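3-hydroxyacyl-thioester dehydratase X (Mycobacterium tuberculosis, PDB 4OOB) catalyses the reversible hydration of trans-2-enoyl-CoA to (3R)-3-hydroxyacyl-CoA, accepting a broad range of chain lengths with a preference for C8 to C12 substrates. Local coordinates at residues L41-F49 with A118-L126. Sequence-based numbering, arbitrary orientation.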
ATOM      1  N   LEU A  41      -6.815   4.860  -7.874  1.00 16.07           N
ATOM      2  CA  LEU A  41      -5.487   4.468  -8.359  1.00 15.45           C
ATOM      3  C   LEU A  41      -4.877   3.312  -7.588  1.00 14.54           C
ATOM      4  O   LEU A  41      -4.301   2.440  -8.185  1.00 14.35           O
ATOM      5  CB  LEU A  41      -4.562   5.699  -8.318  1.00 14.79           C
ATOM      6  CG  LEU A  41      -3.097   5.492  -8.646  1.00 14.83           C
ATOM      7  CD1 LEU A  41      -2.869   5.043 -10.084  1.00 14.68           C
ATOM      8  CD2 LEU A  41      -2.305   6.768  -8.336  1.00 14.75           C
ATOM      9  N   THR A  42      -5.007   3.320  -6.256  1.00 14.88           N
ATOM     10  CA  THR A  42      -4.431   2.267  -5.378  1.00 14.44           C
ATOM     11  C   THR A  42      -5.309   0.991  -5.188  1.00 14.50           C
ATOM     12  O   THR A  42      -4.878   0.034  -4.560  1.00 13.86           O
ATOM     13  CB  THR A  42      -4.133   2.862  -3.962  1.00 14.52           C
ATOM     14  OG1 THR A  42      -5.316   3.492  -3.425  1.00 14.18           O
ATOM     15  CG2 THR A  42      -3.014   3.868  -4.051  1.00 14.07           C
ATOM     16  N   TYR A  43      -6.542   0.994  -5.719  1.00 14.43           N
ATOM     17  CA  TYR A  43      -7.494  -0.052  -5.389  1.00 14.26           C
ATOM     18  C   TYR A  43      -7.062  -1.448  -5.893  1.00 13.59           C
ATOM     19  O   TYR A  43      -7.346  -2.448  -5.242  1.00 12.07           O
ATOM     20  CB  TYR A  43      -8.921   0.300  -5.872  1.00 15.16           C
ATOM     21  CG  TYR A  43      -9.836  -0.897  -5.768  1.00 15.98           C
ATOM     22  CD1 TYR A  43     -10.366  -1.246  -4.553  1.00 16.15           C
ATOM     23  CD2 TYR A  43     -10.116  -1.706  -6.865  1.00 16.18           C
ATOM     24  CE1 TYR A  43     -11.149  -2.358  -4.417  1.00 16.70           C
ATOM     25  CE2 TYR A  43     -10.915  -2.818  -6.736  1.00 16.89           C
ATOM     26  CZ  TYR A  43     -11.404  -3.146  -5.493  1.00 17.45           C
ATOM     27  OH  TYR A  43     -12.206  -4.248  -5.262  1.00 19.54           O
ATOM     28  N   PRO A  44      -6.386  -1.508  -7.061  1.00 13.59           N
ATOM     29  CA  PRO A  44      -6.009  -2.820  -7.563  1.00 13.71           C
ATOM     30  C   PRO A  44      -4.973  -3.502  -6.690  1.00 13.70           C
ATOM     31  O   PRO A  44      -4.777  -4.709  -6.833  1.00 14.01           O
ATOM     32  CB  PRO A  44      -5.460  -2.532  -8.974  1.00 13.62           C
ATOM     33  CG  PRO A  44      -6.146  -1.285  -9.362  1.00 13.70           C
ATOM     34  CD  PRO A  44      -6.271  -0.472  -8.109  1.00 13.54           C
ATOM     35  N   PHE A  45      -4.365  -2.770  -5.758  1.00 13.66           N
ATOM     36  CA  PHE A  45      -3.611  -3.440  -4.725  1.00 14.27           C
ATOM     37  C   PHE A  45      -4.529  -4.376  -3.942  1.00 14.73           C
ATOM     38  O   PHE A  45      -4.201  -5.553  -3.744  1.00 15.06           O
ATOM     39  CB  PHE A  45      -2.881  -2.473  -3.761  1.00 13.74           C
ATOM     40  CG  PHE A  45      -2.092  -3.185  -2.693  1.00 13.00           C
ATOM     41  CD1 PHE A  45      -0.721  -3.427  -2.841  1.00 13.41           C
ATOM     42  CD2 PHE A  45      -2.695  -3.611  -1.537  1.00 12.84           C
ATOM     43  CE1 PHE A  45       0.010  -4.088  -1.858  1.00 13.00           C
ATOM     44  CE2 PHE A  45      -1.976  -4.306  -0.554  1.00 12.81           C
ATOM     45  CZ  PHE A  45      -0.615  -4.511  -0.697  1.00 12.81           C
ATOM     46  N   ALA A  46      -5.643  -3.869  -3.447  1.00 15.30           N
ATOM     47  CA  ALA A  46      -6.556  -4.752  -2.676  1.00 16.40           C
ATOM     48  C   ALA A  46      -7.109  -5.882  -3.541  1.00 16.44           C
ATOM     49  O   ALA A  46      -7.145  -7.055  -3.161  1.00 16.94           O
ATOM     50  CB  ALA A  46      -7.676  -3.959  -2.044  1.00 16.48           C
ATOM     51  N   LEU A  47      -7.499  -5.543  -4.749  1.00 17.30           N
ATOM     52  CA  LEU A  47      -8.125  -6.516  -5.617  1.00 17.01           C
ATOM     53  C   LEU A  47      -7.229  -7.737  -5.905  1.00 16.79           C
ATOM     54  O   LEU A  47      -7.716  -8.877  -5.998  1.00 17.17           O
ATOM     55  CB  LEU A  47      -8.466  -5.820  -6.933  1.00 17.29           C
ATOM     56  CG  LEU A  47      -9.160  -6.614  -8.052  1.00 17.17           C
ATOM     57  CD1 LEU A  47     -10.603  -6.949  -7.696  1.00 17.46           C
ATOM     58  CD2 LEU A  47      -9.079  -5.801  -9.336  1.00 17.24           C
ATOM     59  N   THR A  48      -5.940  -7.472  -6.130  1.00 16.36           N
ATOM     60  CA  THR A  48      -4.977  -8.499  -6.541  1.00 14.98           C
ATOM     61  C   THR A  48      -4.312  -9.186  -5.376  1.00 15.42           C
ATOM     62  O   THR A  48      -3.720 -10.234  -5.555  1.00 15.28           O
ATOM     63  CB  THR A  48      -3.887  -7.938  -7.507  1.00 14.51           C
ATOM     64  OG1 THR A  48      -3.107  -6.935  -6.868  1.00 13.78           O
ATOM     65  CG2 THR A  48      -4.497  -7.340  -8.799  1.00 14.33           C
ATOM     66  N   PHE A  49      -4.425  -8.648  -4.166  1.00 17.56           N
ATOM     67  CA  PHE A  49      -3.549  -9.100  -3.077  1.00 19.61           C
ATOM     68  C   PHE A  49      -3.722 -10.553  -2.671  1.00 20.31           C
ATOM     69  O   PHE A  49      -2.765 -11.273  -2.361  1.00 18.18           O
ATOM     70  CB  PHE A  49      -3.725  -8.250  -1.833  1.00 21.96           C
ATOM     71  CG  PHE A  49      -2.584  -8.394  -0.849  1.00 23.55           C
ATOM     72  CD1 PHE A  49      -1.288  -8.123  -1.236  1.00 26.31           C
ATOM     73  CD2 PHE A  49      -2.804  -8.836   0.431  1.00 24.66           C
ATOM     74  CE1 PHE A  49      -0.228  -8.250  -0.339  1.00 28.11           C
ATOM     75  CE2 PHE A  49      -1.767  -8.982   1.322  1.00 24.90           C
ATOM     76  CZ  PHE A  49      -0.481  -8.685   0.948  1.00 26.13           C
ATOM     77  N   ALA A 118      -3.161  -2.251 -18.125  1.00 20.25           N
ATOM     78  CA  ALA A 118      -3.678  -0.988 -17.653  1.00 19.52           C
ATOM     79  C   ALA A 118      -2.940  -0.508 -16.434  1.00 18.44           C
ATOM     80  O   ALA A 118      -2.810   0.684 -16.242  1.00 18.74           O
ATOM     81  CB  ALA A 118      -5.139  -1.109 -17.349  1.00 20.00           C
ATOM     82  N   TRP A 119      -2.421  -1.430 -15.630  1.00 17.95           N
ATOM     83  CA  TRP A 119      -1.954  -1.086 -14.284  1.00 16.01           C
ATOM     84  C   TRP A 119      -0.885  -2.096 -13.843  1.00 15.32           C
ATOM     85  O   TRP A 119      -1.081  -3.310 -13.928  1.00 15.23           O
ATOM     86  CB  TRP A 119      -3.177  -1.068 -13.346  1.00 15.77           C
ATOM     87  CG  TRP A 119      -3.047  -0.549 -11.885  1.00 14.76           C
ATOM     88  CD1 TRP A 119      -3.446   0.685 -11.401  1.00 15.03           C
ATOM     89  CD2 TRP A 119      -2.578  -1.281 -10.748  1.00 14.02           C
ATOM     90  NE1 TRP A 119      -3.255   0.763 -10.025  1.00 14.64           N
ATOM     91  CE2 TRP A 119      -2.722  -0.425  -9.598  1.00 14.23           C
ATOM     92  CE3 TRP A 119      -2.067  -2.556 -10.582  1.00 13.35           C
ATOM     93  CZ2 TRP A 119      -2.350  -0.815  -8.331  1.00 13.56           C
ATOM     94  CZ3 TRP A 119      -1.696  -2.956  -9.332  1.00 13.77           C
ATOM     95  CH2 TRP A 119      -1.834  -2.084  -8.197  1.00 13.86           C
ATOM     96  N   HIS A 120       0.236  -1.562 -13.387  1.00 14.89           N
ATOM     97  CA  HIS A 120       1.415  -2.328 -13.047  1.00 15.49           C
ATOM     98  C   HIS A 120       1.886  -1.951 -11.643  1.00 14.58           C
ATOM     99  O   HIS A 120       1.946  -0.768 -11.303  1.00 14.72           O
ATOM    100  CB  HIS A 120       2.524  -1.998 -14.081  1.00 16.10           C
ATOM    101  CG  HIS A 120       3.814  -2.709 -13.833  1.00 17.21           C
ATOM    102  ND1 HIS A 120       4.106  -3.957 -14.359  1.00 18.86           N
ATOM    103  CD2 HIS A 120       4.901  -2.338 -13.131  1.00 17.08           C
ATOM    104  CE1 HIS A 120       5.306  -4.330 -13.951  1.00 18.06           C
ATOM    105  NE2 HIS A 120       5.804  -3.365 -13.201  1.00 17.82           N
ATOM    106  N   GLN A 121       2.305  -2.933 -10.861  1.00 13.98           N
ATOM    107  CA  GLN A 121       2.806  -2.655  -9.526  1.00 12.96           C
ATOM    108  C   GLN A 121       4.046  -3.475  -9.087  1.00 12.81           C
ATOM    109  O   GLN A 121       4.132  -4.646  -9.347  1.00 12.47           O
ATOM    110  CB  GLN A 121       1.690  -2.865  -8.546  1.00 12.05           C
ATOM    111  CG  GLN A 121       2.086  -2.794  -7.097  1.00 11.49           C
ATOM    112  CD  GLN A 121       0.873  -3.003  -6.218  1.00 11.15           C
ATOM    113  OE1 GLN A 121       0.367  -2.050  -5.666  1.00 11.27           O
ATOM    114  NE2 GLN A 121       0.360  -4.240  -6.141  1.00 10.93           N
ATOM    115  N   VAL A 122       4.971  -2.787  -8.403  1.00 12.64           N
ATOM    116  CA  VAL A 122       6.074  -3.372  -7.666  1.00 12.53           C
ATOM    117  C   VAL A 122       5.875  -3.021  -6.166  1.00 12.90           C
ATOM    118  O   VAL A 122       5.836  -1.851  -5.745  1.00 12.79           O
ATOM    119  CB  VAL A 122       7.454  -2.905  -8.143  1.00 12.62           C
ATOM    120  CG1 VAL A 122       8.551  -3.775  -7.526  1.00 12.58           C
ATOM    121  CG2 VAL A 122       7.584  -2.938  -9.695  1.00 12.58           C
ATOM    122  N   THR A 123       5.677  -4.081  -5.398  1.00 12.71           N
ATOM    123  CA  THR A 123       5.433  -4.015  -4.011  1.00 12.89           C
ATOM    124  C   THR A 123       6.624  -4.728  -3.401  1.00 13.72           C
ATOM    125  O   THR A 123       6.942  -5.862  -3.784  1.00 15.24           O
ATOM    126  CB  THR A 123       4.186  -4.846  -3.643  1.00 12.62           C
ATOM    127  OG1 THR A 123       3.013  -4.200  -4.158  1.00 12.43           O
ATOM    128  CG2 THR A 123       4.093  -5.083  -2.102  1.00 12.18           C
ATOM    129  N   THR A 124       7.221  -4.109  -2.413  1.00 13.57           N
ATOM    130  CA  THR A 124       8.302  -4.709  -1.737  1.00 14.41           C
ATOM    131  C   THR A 124       7.890  -4.893  -0.299  1.00 14.30           C
ATOM    132  O   THR A 124       7.567  -3.938   0.397  1.00 13.98           O
ATOM    133  CB  THR A 124       9.533  -3.796  -1.885  1.00 14.46           C
ATOM    134  OG1 THR A 124       9.868  -3.753  -3.264  1.00 15.32           O
ATOM    135  CG2 THR A 124      10.705  -4.319  -1.172  1.00 14.50           C
ATOM    136  N   PHE A 125       7.909  -6.142   0.124  1.00 15.63           N
ATOM    137  CA  PHE A 125       7.727  -6.514   1.511  1.00 17.27           C
ATOM    138  C   PHE A 125       9.058  -6.955   2.144  1.00 16.45           C
ATOM    139  O   PHE A 125       9.907  -7.581   1.486  1.00 16.23           O
ATOM    140  CB  PHE A 125       6.674  -7.631   1.632  1.00 19.41           C
ATOM    141  CG  PHE A 125       5.273  -7.126   1.698  1.00 22.61           C
ATOM    142  CD1 PHE A 125       4.826  -6.446   2.812  1.00 26.90           C
ATOM    143  CD2 PHE A 125       4.387  -7.355   0.672  1.00 25.63           C
ATOM    144  CE1 PHE A 125       3.516  -5.987   2.890  1.00 27.59           C
ATOM    145  CE2 PHE A 125       3.092  -6.873   0.735  1.00 25.45           C
ATOM    146  CZ  PHE A 125       2.662  -6.171   1.828  1.00 25.68           C
ATOM    147  N   LEU A 126       9.235  -6.535   3.396  1.00 15.64           N
ATOM    148  CA  LEU A 126      10.309  -6.980   4.302  1.00 15.34           C
ATOM    149  C   LEU A 126       9.713  -8.055   5.212  1.00 15.17           C
ATOM    150  O   LEU A 126       8.741  -7.804   5.980  1.00 13.83           O
ATOM    151  CB  LEU A 126      10.851  -5.823   5.173  1.00 15.36           C
ATOM    152  CG  LEU A 126      11.964  -6.180   6.196  1.00 15.26           C
ATOM    153  CD1 LEU A 126      13.291  -6.475   5.520  1.00 15.51           C
ATOM    154  CD2 LEU A 126      12.159  -5.096   7.220  1.00 15.45           C
TER
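W119 NE1 donates to the backbone O of L41 over 2.7 Å, with an N-H...O angle of 156°. The acceptor lies close to the indole plane, and the N-H meets the carbonyl nearly head-on. This bond ties the loop just before helix 43-57 to strand 116-128 and fixes the indole's rotation, so that one face is presented to the first turn of the helix. P44 lies on that face: its CB stands 3.4 Å from the centroid of the six-membered ring and only 6° off the ring normal, a CH-pi contact, while CG sits over CE2, on the side toward NE1, 3.5 Å from W119 CE2.

Further along the strand, F45 points the edge of its ring at Q121 and T123. With CG anti to the backbone N, the ring turns this edge to the strand, and CE1 comes 3.8 Å from T123 OG1. The end of the Q121 side chain comes to the same edge. One helical turn on, the edge of F49 reaches F125, F49 CE1 lying 3.8 Å from F125 CE2. T48, on the side of the helix toward Q121, turns its hydroxyl back onto the helix, where OG1 donates to P44 O over 2.8 Å. That gives the buried hydroxyl a partner within the helix, and P44 O, which also accepts from T48 N, is gripped twice by one residue.

The contact is buried packing of a hotdog fold, in which a helix lies across a curved antiparallel sheet; here the short axes run 9.9 Å apart at 76°. W119 and its neighbour A118 form a classic beta bulge opposite V111 of strand 102-113. On the other side of strand 116-128, strand 69-77 adds I75 against W119 and Q121, and H70 against F125.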